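PDB 3PJ0: Lmo0305 protein from Listeria monocytogenes, which carries covalently bound pyridoxal phosphate and belongs to the large family of PLP-dependent proteins related to aminotransferases, its precise role being unassigned. Local coordinates for residues A66-S71 with G215-G220; L126-I131 with E161-Y166; G152-F157 with V286-M291; F292-E297 with C330-S335; D312-G317 with E349-C354. All coordinates share one frame; numbering follows the deposited sequence.

Contact 1: residues A66-S71 with G215-G220; sequences AVFFPS and GAILAG
Phe68 lays one face of its ring over the carbonyl oxygen of Ala216, with Ala216 O 3.4 Å above the ring plane and offset to the rim. Its CG is anti to the backbone N (chi1 -173°), which swings the ring along the neighbouring strand to Gly215, where Phe68 CZ comes within 3.9 Å of Gly215 CA. Ile217 CD1 meets the same ring at its edge, while the other branch, Ile217 CG2, touches Ala66 CB at 3.7 Å. On the other side of the sheet Phe69 and Leu218 lie side by side and point the same way, Phe69 CE2 reaching Leu218 CD2 at 3.8 Å, and Val67 CG1 rests against Leu218 CB.

Behind these side chains stands an antiparallel ladder. Val67 and Leu218 form one hydrogen-bonded pair (Val67 N to Leu218 O, 2.8 Å), Phe69 and Ala216 the next (Phe69 N to Ala216 O, 2.8 Å). Beyond the last rung a water bridges the gap, donating a hydrogen bond to Pro70 O and accepting one from Gly215 N.

This is the end of the mixed seven-stranded sheet of a fold-type I PLP protein: 65-69 is an edge strand of the sheet within this chain, and 216-220 is antiparallel to both its neighbours. Helix 48-61 packs on the face of Ala66, Ile217 and Ala219. Helices 72-87 and 222-234 pack on the face of Phe69 and Leu218, and strand 201-205 continues the sheet beyond Ala216.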
# COMPACT_ATOMS: atom_id res chain seq x y z
N ALA A 66 -6.99 13.17 10.22
CA ALA A 66 -6.01 12.11 10.00
C ALA A 66 -6.27 11.45 8.67
O ALA A 66 -7.37 11.59 8.10
CB ALA A 66 -6.11 11.04 11.11
N VAL A 67 -5.25 10.75 8.19
CA VAL A 67 -5.34 10.02 6.94
C VAL A 67 -4.73 8.64 7.16
O VAL A 67 -3.63 8.48 7.71
CB VAL A 67 -4.66 10.76 5.75
CG1 VAL A 67 -3.32 11.28 6.14
CG2 VAL A 67 -4.58 9.85 4.49
N PHE A 68 -5.47 7.64 6.72
CA PHE A 68 -4.99 6.28 6.80
C PHE A 68 -4.06 5.96 5.63
O PHE A 68 -4.44 6.09 4.45
CB PHE A 68 -6.16 5.27 6.88
CG PHE A 68 -5.69 3.86 7.14
CD1 PHE A 68 -5.54 3.42 8.44
CD2 PHE A 68 -5.38 3.00 6.09
CE1 PHE A 68 -5.11 2.12 8.71
CE2 PHE A 68 -4.92 1.71 6.34
CZ PHE A 68 -4.77 1.27 7.66
N PHE A 69 -2.85 5.52 5.96
CA PHE A 69 -1.81 5.17 4.99
C PHE A 69 -1.44 3.68 4.98
O PHE A 69 -1.43 3.06 6.01
CB PHE A 69 -0.52 5.93 5.34
CG PHE A 69 -0.41 7.31 4.71
CD1 PHE A 69 0.07 7.46 3.41
CD2 PHE A 69 -0.74 8.46 5.43
CE1 PHE A 69 0.19 8.73 2.84
CE2 PHE A 69 -0.57 9.76 4.85
CZ PHE A 69 -0.13 9.88 3.56
N PRO A 70 -1.10 3.13 3.80
CA PRO A 70 -0.67 1.73 3.81
C PRO A 70 0.59 1.51 4.66
O PRO A 70 0.79 0.42 5.19
CB PRO A 70 -0.39 1.43 2.34
CG PRO A 70 -0.28 2.78 1.66
CD PRO A 70 -1.14 3.69 2.43
N SER A 71 1.45 2.52 4.77
CA SER A 71 2.68 2.40 5.53
C SER A 71 3.16 3.71 6.14
O SER A 71 2.85 4.82 5.64
CB SER A 71 3.80 1.89 4.60
OG SER A 71 4.19 2.89 3.70
N GLY A 215 -0.37 -1.05 8.26
CA GLY A 215 -1.08 0.22 8.22
C GLY A 215 -0.61 1.27 9.20
O GLY A 215 0.07 0.99 10.21
N ALA A 216 -1.04 2.51 8.91
CA ALA A 216 -0.57 3.68 9.60
C ALA A 216 -1.59 4.79 9.54
O ALA A 216 -2.42 4.87 8.61
CB ALA A 216 0.72 4.16 8.92
N ILE A 217 -1.51 5.67 10.51
CA ILE A 217 -2.30 6.89 10.51
C ILE A 217 -1.31 8.04 10.63
O ILE A 217 -0.36 7.97 11.41
CB ILE A 217 -3.28 6.99 11.72
CG1 ILE A 217 -4.58 6.26 11.43
CG2 ILE A 217 -3.64 8.49 12.03
CD1 ILE A 217 -5.60 7.04 10.59
N LEU A 218 -1.53 9.07 9.82
CA LEU A 218 -0.80 10.34 9.92
C LEU A 218 -1.87 11.36 10.31
O LEU A 218 -2.92 11.47 9.63
CB LEU A 218 -0.16 10.73 8.61
CG LEU A 218 0.62 12.04 8.56
CD1 LEU A 218 1.90 11.99 9.41
CD2 LEU A 218 0.97 12.41 7.07
N ALA A 219 -1.61 12.11 11.38
CA ALA A 219 -2.56 13.09 11.88
C ALA A 219 -1.94 14.48 12.13
O ALA A 219 -0.74 14.64 12.44
CB ALA A 219 -3.23 12.55 13.18
N GLY A 220 -2.81 15.50 12.04
CA GLY A 220 -2.40 16.88 12.29
C GLY A 220 -3.52 17.83 11.89
O GLY A 220 -4.67 17.45 11.91
O HOH W 1 2.34 -0.75 7.09

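Contact 2: residues L126-I131 with E161-Y166; sequences LTIDDI and EKISEY
Ile128 and Ile131, on the short helix 128-132 at the periphery of the PLP-binding domain, pack on Ile163 and Tyr166 of helix 157-170. With its CG1 anti to the backbone N (chi1 -164°) and the chain extended beyond it, Ile128 brings its CD1 to 3.5 Å from Lys162 O and 3.9 Å from Tyr166 CB. Nearer its root, Ile128 CB sits 4.0 Å from Ile163 CG1.

Ile163 is met at two further points: Ile131 crosses it at about a right angle, Ile131 CD1 touching the CG2 branch, and Leu126 CD1 approaches Ile163 CD1, the tip of the CG1 branch. Ile131 and Tyr166 slide past each other in opposite directions, so that Ile131 CG2 comes to 3.8 Å from Tyr166 CE2.

The start of the short helix is fixed by a capping box. Thr127 N donates to Asp130 OD2 (2.9 Å), coming from above the carboxylate plane, and Asp130 N returns a weak bond to Thr127 OG1.

Between the two segments there is no direct hydrogen bond. The polar link is a water at the edge of the Tyr166 ring and in its plane, which donates to Ile131 O (2.9 Å) and is hydrogen-bonded to Tyr166 OH (2.7 Å). Across the contact the two helices therefore meet through aliphatic branches and the Tyr166 side chain, and the water supplies a polar bridge between them.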
# COMPACT_ATOMS: atom_id res chain seq x y z
N LEU A 126 19.10 11.60 21.58
CA LEU A 126 19.39 12.95 21.14
C LEU A 126 18.94 13.89 22.26
O LEU A 126 18.06 13.54 23.05
CB LEU A 126 18.65 13.27 19.84
CG LEU A 126 17.13 13.46 19.83
CD1 LEU A 126 16.64 14.88 20.32
CD2 LEU A 126 16.57 13.23 18.42
N THR A 127 19.54 15.06 22.34
CA THR A 127 19.11 16.06 23.33
C THR A 127 18.85 17.42 22.70
O THR A 127 19.23 17.68 21.55
CB THR A 127 20.18 16.28 24.39
OG1 THR A 127 21.29 16.93 23.78
CG2 THR A 127 20.60 14.94 25.05
N ILE A 128 18.20 18.28 23.47
CA ILE A 128 17.99 19.67 23.03
C ILE A 128 19.32 20.34 22.67
O ILE A 128 19.36 21.17 21.77
CB ILE A 128 17.21 20.50 24.08
CG1 ILE A 128 16.65 21.79 23.44
CG2 ILE A 128 18.09 20.79 25.30
CD1 ILE A 128 15.67 22.57 24.33
N ASP A 129 20.42 19.97 23.35
CA ASP A 129 21.75 20.50 23.07
C ASP A 129 22.19 20.17 21.63
O ASP A 129 22.87 20.97 20.97
CB ASP A 129 22.81 19.95 24.06
CG ASP A 129 22.48 20.25 25.53
OD1 ASP A 129 23.27 21.00 26.15
OD2 ASP A 129 21.46 19.74 26.07
N ASP A 130 21.81 19.00 21.14
CA ASP A 130 22.16 18.60 19.77
C ASP A 130 21.43 19.48 18.77
O ASP A 130 22.01 19.87 17.74
CB ASP A 130 21.78 17.15 19.51
CG ASP A 130 22.58 16.19 20.35
OD1 ASP A 130 23.80 16.41 20.53
OD2 ASP A 130 21.97 15.22 20.85
N ILE A 131 20.16 19.77 19.05
CA ILE A 131 19.34 20.62 18.21
C ILE A 131 19.92 22.05 18.18
O ILE A 131 20.04 22.67 17.11
CB ILE A 131 17.87 20.64 18.67
CG1 ILE A 131 17.24 19.25 18.56
CG2 ILE A 131 17.08 21.61 17.82
CD1 ILE A 131 15.89 19.13 19.31
N GLU A 161 8.99 18.43 26.54
CA GLU A 161 8.33 19.75 26.62
C GLU A 161 9.30 20.87 26.22
O GLU A 161 8.98 21.74 25.42
CB GLU A 161 7.77 20.01 28.02
CG GLU A 161 6.61 19.09 28.39
CD GLU A 161 6.14 19.25 29.84
OE1 GLU A 161 6.97 19.56 30.72
OE2 GLU A 161 4.93 19.07 30.09
N LYS A 162 10.50 20.82 26.75
CA LYS A 162 11.51 21.84 26.44
C LYS A 162 11.91 21.81 24.95
O LYS A 162 12.17 22.85 24.32
CB LYS A 162 12.71 21.67 27.39
CG LYS A 162 12.32 21.99 28.83
CD LYS A 162 13.37 21.64 29.86
CE LYS A 162 12.87 22.09 31.24
NZ LYS A 162 13.68 21.53 32.38
N ILE A 163 11.97 20.62 24.36
CA ILE A 163 12.29 20.50 22.93
C ILE A 163 11.18 21.14 22.10
O ILE A 163 11.44 21.88 21.14
CB ILE A 163 12.51 19.02 22.54
CG1 ILE A 163 13.89 18.57 23.03
CG2 ILE A 163 12.34 18.85 21.04
CD1 ILE A 163 14.19 17.10 22.78
N SER A 164 9.94 20.85 22.48
CA SER A 164 8.75 21.40 21.82
C SER A 164 8.75 22.92 21.91
O SER A 164 8.55 23.60 20.91
CB SER A 164 7.46 20.85 22.45
OG SER A 164 6.30 21.27 21.71
N GLU A 165 9.00 23.43 23.11
CA GLU A 165 8.99 24.89 23.33
C GLU A 165 10.08 25.58 22.49
O GLU A 165 9.84 26.62 21.90
CB GLU A 165 9.12 25.22 24.83
CG GLU A 165 7.86 24.78 25.63
CD GLU A 165 8.05 24.69 27.16
OE1 GLU A 165 9.17 24.42 27.65
OE2 GLU A 165 7.05 24.86 27.88
N TYR A 166 11.27 24.97 22.40
CA TYR A 166 12.36 25.56 21.63
C TYR A 166 12.03 25.56 20.15
O TYR A 166 12.23 26.57 19.46
CB TYR A 166 13.66 24.81 21.87
CG TYR A 166 14.80 25.31 21.03
CD1 TYR A 166 15.50 26.48 21.37
CD2 TYR A 166 15.18 24.62 19.88
CE1 TYR A 166 16.55 26.93 20.58
CE2 TYR A 166 16.22 25.06 19.10
CZ TYR A 166 16.91 26.20 19.45
OH TYR A 166 17.93 26.60 18.64
O HOH W 2 18.79 25.25 16.49

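Contact 3: residues G152-F157 with V286-M291; sequences GQLPAF and VPVSNM
Val288 and Leu154 slide past each other in opposite directions, and one methyl, Val288 CG2, does most of the touching. Val288 CG2 lies 3.6 Å from Leu154 CD1 and, on the backbone side, only 3.1 Å from Gly152 O, a tight approach. That methyl stands between the backbone N and the carbonyl carbon of its own residue (chi1 -63° for CG1), which is how it comes to face the loop of Gly152.

Met291, present as selenomethionine, takes the other flank of the glycine. The chain of Met291 bends at the last torsion (chi3 -66°) and places its SE 3.8 Å from Gly152 CA and its CE 3.8 Å from Gly152 N. Having no side chain, Gly152 lets the Met291 chain close on its backbone; its backbone angles also call for glycine.

One water knits the polar atoms together with four bonds. It donates to Gly152 O (2.7 Å) and Met291 O (2.8 Å), and accepts from Val288 N and from Ser289 OG (2.9 Å). Ser289 OG is gripped a second time, because Met291 N donates to it in an ST turn.

Both segments are mainly loop. Gly152 and Gln153 form a G1 beta bulge opposite Gln147, on the way from strand 140-144 to helix 157-170. The loop at 286-291 joins strand 280-283 to strand 291-296. Phe187, on helix 185-188, is touched by both Leu154 and Val288, while Met291 packs on Glu333 and Ser335 of strand 329-335.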
# COMPACT_ATOMS: atom_id res chain seq x y z
N GLY A 152 14.72 1.11 22.96
CA GLY A 152 13.44 1.68 23.37
C GLY A 152 13.69 2.67 24.50
O GLY A 152 13.13 2.53 25.61
N GLN A 153 14.53 3.66 24.24
CA GLN A 153 14.81 4.68 25.27
C GLN A 153 13.94 5.95 25.09
O GLN A 153 13.54 6.30 23.95
CB GLN A 153 16.29 5.06 25.24
CG GLN A 153 17.29 3.93 25.57
CD GLN A 153 18.73 4.42 25.66
OE1 GLN A 153 19.01 5.49 26.26
NE2 GLN A 153 19.65 3.64 25.12
N LEU A 154 13.69 6.64 26.22
CA LEU A 154 12.88 7.85 26.23
C LEU A 154 13.51 8.96 27.02
O LEU A 154 14.09 8.72 28.08
CB LEU A 154 11.52 7.56 26.92
CG LEU A 154 10.51 6.70 26.17
CD1 LEU A 154 9.33 6.29 27.07
CD2 LEU A 154 10.01 7.47 24.93
N PRO A 155 13.38 10.21 26.54
CA PRO A 155 13.75 11.32 27.39
C PRO A 155 12.68 11.53 28.47
O PRO A 155 11.50 11.14 28.30
CB PRO A 155 13.74 12.50 26.43
CG PRO A 155 12.68 12.15 25.44
CD PRO A 155 12.87 10.65 25.24
N ALA A 156 13.07 12.13 29.57
CA ALA A 156 12.07 12.55 30.56
C ALA A 156 11.01 13.40 29.82
O ALA A 156 11.33 14.11 28.85
CB ALA A 156 12.74 13.37 31.64
N PHE A 157 9.76 13.33 30.27
CA PHE A 157 8.70 14.09 29.60
C PHE A 157 9.01 15.59 29.59
O PHE A 157 8.84 16.26 28.58
CB PHE A 157 7.31 13.80 30.18
CG PHE A 157 6.19 14.29 29.28
CD1 PHE A 157 5.80 13.54 28.18
CD2 PHE A 157 5.57 15.51 29.51
CE1 PHE A 157 4.79 13.99 27.33
CE2 PHE A 157 4.55 15.97 28.66
CZ PHE A 157 4.18 15.22 27.57
N VAL A 286 16.09 -0.66 33.17
CA VAL A 286 14.67 -0.77 33.49
C VAL A 286 13.87 -0.26 32.27
O VAL A 286 13.97 0.92 31.89
CB VAL A 286 14.27 -0.00 34.76
CG1 VAL A 286 12.74 -0.12 34.96
CG2 VAL A 286 15.05 -0.55 35.97
N PRO A 287 13.13 -1.17 31.61
CA PRO A 287 12.34 -0.79 30.44
C PRO A 287 11.40 0.36 30.76
O PRO A 287 10.92 0.48 31.88
CB PRO A 287 11.53 -2.06 30.12
CG PRO A 287 12.39 -3.16 30.61
CD PRO A 287 13.06 -2.62 31.86
N VAL A 288 11.16 1.20 29.75
CA VAL A 288 10.24 2.30 29.86
C VAL A 288 9.05 2.05 28.91
O VAL A 288 8.31 2.95 28.62
CB VAL A 288 10.98 3.64 29.55
CG1 VAL A 288 12.08 3.87 30.61
CG2 VAL A 288 11.55 3.67 28.08
N SER A 289 8.87 0.79 28.49
CA SER A 289 7.83 0.40 27.53
C SER A 289 7.80 -1.14 27.52
O SER A 289 8.32 -1.79 28.44
CB SER A 289 8.17 0.95 26.13
OG SER A 289 9.30 0.24 25.59
N ASN A 290 7.22 -1.73 26.49
CA ASN A 290 7.12 -3.18 26.41
C ASN A 290 8.39 -3.83 25.82
O ASN A 290 8.46 -5.05 25.70
CB ASN A 290 5.92 -3.55 25.54
CG ASN A 290 6.11 -3.18 24.14
OD1 ASN A 290 6.61 -2.07 23.84
ND2 ASN A 290 5.73 -4.08 23.22
N MSE A 291 9.38 -3.01 25.47
CA MSE A 291 10.55 -3.51 24.81
C MSE A 291 11.85 -3.17 25.51
O MSE A 291 11.90 -2.30 26.38
CB MSE A 291 10.63 -2.95 23.39
CG MSE A 291 10.95 -1.48 23.28
SE MSE A 291 11.47 -0.94 21.47
CE MSE A 291 13.13 -1.94 21.35
O HOH W 3 11.88 0.45 26.90

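Contact 4: residues F292-E297 with C330-S335; sequences FHVYFE and CAFEVS
Phe292 to Phe296 run antiparallel to Cys330 to Val334, the strand axes 4.6 Å apart at closest and their directions 155° from each other, with Phe292-Val334, Val294-Phe332 and Phe296-Cys330 as the hydrogen-bonded pairs. These are the two inner strands of the four-stranded antiparallel sheet in the smaller domain of this PLP fold. The shortest bond of the ladder is in the middle pair (Val294 N to Phe332 O, 2.8 Å), while in the last pair Cys330 N to Phe296 O is weak.

On the face of His293 and Tyr295, a side-chain bond crosses the strands: His293 NE2 donates to Glu333 OE1 at 2.9 Å. The oxygen lies in the plane of the imidazole and is met on its anti side, with ring and carboxylate planes 32° apart. Arg148 makes a salt bridge to the same oxygen, and a bound (4R)-2-methylpentane-2,4-diol lies about 4 Å from the histidine side chain. Beside them, Ala331 CB sits squarely over the Tyr295 ring, 3.6 Å from its centroid.

The other face is apolar and meets helices 260-275 and 300-314. Val294 CB lies over the Phe332 ring, 4.1 Å from its centroid, and Val334 CB over that of Phe292, both displaced to the rim. An edge of Phe296 meets Phe332, with Phe296 CE1 3.5 Å from Phe332 CE2. Next to it, Cys330 SG makes an oblique sulfur-aromatic contact, 5.1 Å from the centroid of the Phe296 ring.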
# COMPACT_ATOMS: atom_id res chain seq x y z
N PHE A 292 12.90 -3.87 25.09
CA PHE A 292 14.25 -3.66 25.59
C PHE A 292 15.17 -4.56 24.77
O PHE A 292 14.71 -5.41 24.01
CB PHE A 292 14.38 -3.94 27.10
CG PHE A 292 13.96 -5.30 27.52
CD1 PHE A 292 14.84 -6.37 27.51
CD2 PHE A 292 12.64 -5.54 27.95
CE1 PHE A 292 14.43 -7.66 27.90
CE2 PHE A 292 12.23 -6.80 28.32
CZ PHE A 292 13.12 -7.86 28.30
N HIS A 293 16.47 -4.31 24.90
CA HIS A 293 17.51 -5.11 24.27
C HIS A 293 18.27 -5.84 25.37
O HIS A 293 18.47 -5.31 26.43
CB HIS A 293 18.44 -4.19 23.50
CG HIS A 293 17.84 -3.67 22.24
ND1 HIS A 293 18.52 -2.88 21.35
CD2 HIS A 293 16.61 -3.88 21.71
CE1 HIS A 293 17.72 -2.59 20.34
NE2 HIS A 293 16.57 -3.22 20.52
N VAL A 294 18.68 -7.08 25.10
CA VAL A 294 19.43 -7.93 26.06
C VAL A 294 20.84 -8.10 25.51
O VAL A 294 21.00 -8.49 24.36
CB VAL A 294 18.75 -9.32 26.19
CG1 VAL A 294 19.49 -10.25 27.13
CG2 VAL A 294 17.26 -9.15 26.63
N TYR A 295 21.84 -7.79 26.31
CA TYR A 295 23.23 -7.82 25.91
C TYR A 295 23.97 -8.86 26.71
O TYR A 295 23.75 -8.98 27.92
CB TYR A 295 23.89 -6.46 26.15
CG TYR A 295 23.72 -5.45 25.05
CD1 TYR A 295 22.49 -4.79 24.85
CD2 TYR A 295 24.78 -5.12 24.22
CE1 TYR A 295 22.33 -3.86 23.83
CE2 TYR A 295 24.65 -4.17 23.20
CZ TYR A 295 23.42 -3.54 23.01
OH TYR A 295 23.27 -2.61 22.00
N PHE A 296 24.88 -9.55 26.05
CA PHE A 296 25.66 -10.61 26.65
C PHE A 296 27.14 -10.32 26.54
O PHE A 296 27.59 -9.72 25.56
CB PHE A 296 25.41 -11.91 25.91
CG PHE A 296 24.02 -12.42 26.02
CD1 PHE A 296 23.05 -12.01 25.12
CD2 PHE A 296 23.69 -13.36 27.00
CE1 PHE A 296 21.77 -12.48 25.20
CE2 PHE A 296 22.40 -13.84 27.11
CZ PHE A 296 21.43 -13.41 26.21
N GLU A 297 27.89 -10.79 27.55
CA GLU A 297 29.34 -10.67 27.58
C GLU A 297 30.02 -11.90 26.98
O GLU A 297 31.01 -12.43 27.53
CB GLU A 297 29.85 -10.44 29.00
CG GLU A 297 29.43 -9.13 29.62
CD GLU A 297 29.86 -9.02 31.08
OE1 GLU A 297 30.76 -9.76 31.50
OE2 GLU A 297 29.28 -8.18 31.82
N CYS A 330 27.21 -9.69 22.13
CA CYS A 330 26.09 -9.78 21.21
C CYS A 330 24.81 -9.35 21.93
O CYS A 330 24.79 -9.24 23.18
CB CYS A 330 25.94 -11.20 20.65
SG CYS A 330 25.56 -12.43 21.92
N ALA A 331 23.75 -9.15 21.15
CA ALA A 331 22.47 -8.71 21.71
C ALA A 331 21.27 -9.11 20.87
O ALA A 331 21.41 -9.50 19.72
CB ALA A 331 22.49 -7.15 21.86
N PHE A 332 20.07 -8.98 21.46
CA PHE A 332 18.82 -9.17 20.75
C PHE A 332 17.74 -8.35 21.39
O PHE A 332 17.92 -7.83 22.50
CB PHE A 332 18.37 -10.64 20.66
CG PHE A 332 17.96 -11.23 21.98
CD1 PHE A 332 16.66 -11.11 22.43
CD2 PHE A 332 18.86 -11.92 22.76
CE1 PHE A 332 16.30 -11.65 23.66
CE2 PHE A 332 18.48 -12.49 23.95
CZ PHE A 332 17.20 -12.34 24.41
N GLU A 333 16.66 -8.16 20.65
CA GLU A 333 15.53 -7.37 21.11
C GLU A 333 14.34 -8.23 21.54
O GLU A 333 14.02 -9.24 20.90
CB GLU A 333 15.10 -6.46 19.94
CG GLU A 333 13.82 -5.73 20.10
CD GLU A 333 13.59 -4.81 18.94
OE1 GLU A 333 14.23 -3.74 18.92
OE2 GLU A 333 12.82 -5.19 18.01
N VAL A 334 13.65 -7.78 22.60
CA VAL A 334 12.40 -8.37 23.05
C VAL A 334 11.31 -7.31 23.05
O VAL A 334 11.54 -6.19 23.55
CB VAL A 334 12.46 -8.84 24.53
CG1 VAL A 334 11.14 -9.57 24.90
CG2 VAL A 334 13.68 -9.70 24.80
N SER A 335 10.17 -7.60 22.41
CA SER A 335 8.99 -6.73 22.47
C SER A 335 7.87 -7.58 23.04
O SER A 335 7.41 -8.51 22.38
CB SER A 335 8.60 -6.14 21.11
OG SER A 335 9.65 -5.35 20.57

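Contact 5: residues D312-G317 with E349-C354; sequences DETGVG and ELVFRC
Val351 splits its two methyls between a ring and the neighbouring segment: CG1 lies over one face of Phe352, 3.9 Å above the plane and displaced to the rim, while CG2 meets Thr314 and Val316. The Phe352 ring also makes an edge-to-face pair with Phe274 of helix 260-275.

Val351 CG2 is anti to the carbonyl carbon (chi1 159° for CG1), and it comes 3.5 Å from Val316 CB and 3.5 Å from Thr314 OG1. Both partners cross Val351 at about a right angle. At the preceding residue of the helix, Thr314 CG2 rests on Leu350 CG at 3.8 Å, meeting that leucine aslant.

The hydroxyl of Thr314 is occupied on its own side of the contact. Thr314 OG1 accepts from Val316 N at 3.2 Å and is hydrogen-bonded to Ile310 O, one turn back, which fixes the rotation of the side chain and presents its methyl to Leu350.

The Thr314-Val316 bond is an ST turn, and with Gly315 at positive phi it takes the chain out of helix 300-314 and straight into the short strand 316-317. Helix 345-358 packs across this helix-to-strand turn in the C-terminal part of the fold.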
# COMPACT_ATOMS: atom_id res chain seq x y z
N ASP A 312 15.25 -25.64 23.23
CA ASP A 312 14.91 -27.04 22.97
C ASP A 312 14.42 -27.78 24.23
O ASP A 312 13.51 -28.60 24.15
CB ASP A 312 16.12 -27.79 22.39
CG ASP A 312 16.52 -27.31 21.00
OD1 ASP A 312 15.87 -26.45 20.39
OD2 ASP A 312 17.53 -27.82 20.50
N GLU A 313 15.02 -27.46 25.37
CA GLU A 313 14.71 -28.11 26.65
C GLU A 313 13.50 -27.52 27.42
O GLU A 313 12.95 -28.20 28.29
CB GLU A 313 15.97 -28.13 27.53
CG GLU A 313 17.07 -29.05 26.95
CD GLU A 313 18.42 -28.97 27.65
OE1 GLU A 313 18.59 -28.17 28.59
OE2 GLU A 313 19.33 -29.72 27.24
N THR A 314 13.12 -26.28 27.12
CA THR A 314 11.96 -25.62 27.76
C THR A 314 10.74 -25.30 26.87
O THR A 314 9.65 -25.06 27.40
CB THR A 314 12.38 -24.28 28.40
OG1 THR A 314 12.67 -23.30 27.38
CG2 THR A 314 13.60 -24.49 29.29
N GLY A 315 10.92 -25.26 25.56
CA GLY A 315 9.83 -24.91 24.63
C GLY A 315 9.54 -23.42 24.58
O GLY A 315 8.54 -23.01 24.01
N VAL A 316 10.41 -22.59 25.19
CA VAL A 316 10.24 -21.15 25.21
C VAL A 316 11.24 -20.47 24.28
O VAL A 316 12.42 -20.46 24.56
CB VAL A 316 10.47 -20.54 26.63
CG1 VAL A 316 10.30 -19.03 26.57
CG2 VAL A 316 9.54 -21.16 27.68
N GLY A 317 10.74 -19.87 23.19
CA GLY A 317 11.56 -19.08 22.27
C GLY A 317 12.09 -17.79 22.88
O GLY A 317 11.31 -16.91 23.28
N GLU A 349 10.25 -20.12 34.49
CA GLU A 349 11.25 -20.25 35.57
C GLU A 349 12.45 -21.06 35.10
O GLU A 349 13.59 -20.72 35.39
CB GLU A 349 10.70 -20.98 36.80
CG GLU A 349 9.64 -20.22 37.58
CD GLU A 349 10.14 -18.87 38.11
OE1 GLU A 349 11.37 -18.71 38.31
OE2 GLU A 349 9.28 -17.97 38.32
N LEU A 350 12.18 -22.12 34.34
CA LEU A 350 13.23 -23.02 33.90
C LEU A 350 14.21 -22.36 32.94
O LEU A 350 15.43 -22.61 33.02
CB LEU A 350 12.62 -24.27 33.28
CG LEU A 350 13.54 -25.44 32.93
CD1 LEU A 350 14.34 -25.95 34.13
CD2 LEU A 350 12.67 -26.56 32.35
N VAL A 351 13.69 -21.50 32.06
CA VAL A 351 14.50 -20.75 31.11
C VAL A 351 15.62 -20.00 31.82
O VAL A 351 16.77 -20.08 31.42
CB VAL A 351 13.65 -19.70 30.34
CG1 VAL A 351 14.54 -18.60 29.74
CG2 VAL A 351 12.79 -20.40 29.29
N PHE A 352 15.27 -19.29 32.89
CA PHE A 352 16.23 -18.50 33.64
C PHE A 352 17.10 -19.31 34.58
O PHE A 352 18.27 -19.00 34.74
CB PHE A 352 15.52 -17.33 34.31
CG PHE A 352 15.00 -16.35 33.31
CD1 PHE A 352 15.85 -15.40 32.75
CD2 PHE A 352 13.70 -16.41 32.85
CE1 PHE A 352 15.40 -14.51 31.80
CE2 PHE A 352 13.24 -15.53 31.89
CZ PHE A 352 14.10 -14.57 31.37
N ARG A 353 16.55 -20.36 35.19
CA ARG A 353 17.37 -21.27 35.98
C ARG A 353 18.47 -21.80 35.05
O ARG A 353 19.65 -21.78 35.41
CB ARG A 353 16.52 -22.40 36.57
N CYS A 354 18.09 -22.23 33.83
CA CYS A 354 19.06 -22.75 32.84
C CYS A 354 20.03 -21.69 32.33
O CYS A 354 21.22 -21.96 32.14
CB CYS A 354 18.35 -23.37 31.63
SG CYS A 354 17.49 -24.92 31.94

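How the contacts relate
Contacts 1 and 2 belong to the large domain around the seven-stranded sheet, contact 2 lying between the two segments of contact 1 in the sequence, with centres about 26 Å apart. Contact 3 crosses both along the chain; it joins a loop after strand 140-144 of the large sheet to the loop leading into strand 291-296 of the smaller domain, and so links the two regions. It touches contact 4, Met291 CE lying 3.2 Å from Glu333 OE1, with centres about 15 Å apart. Contacts 4 and 5 alternate along the chain: strand 291-296 precedes helix 300-314, and strand 329-335 precedes helix 345-358, their centres about 17 Å apart. Contacts 2 and 5 have centres about 43 Å apart.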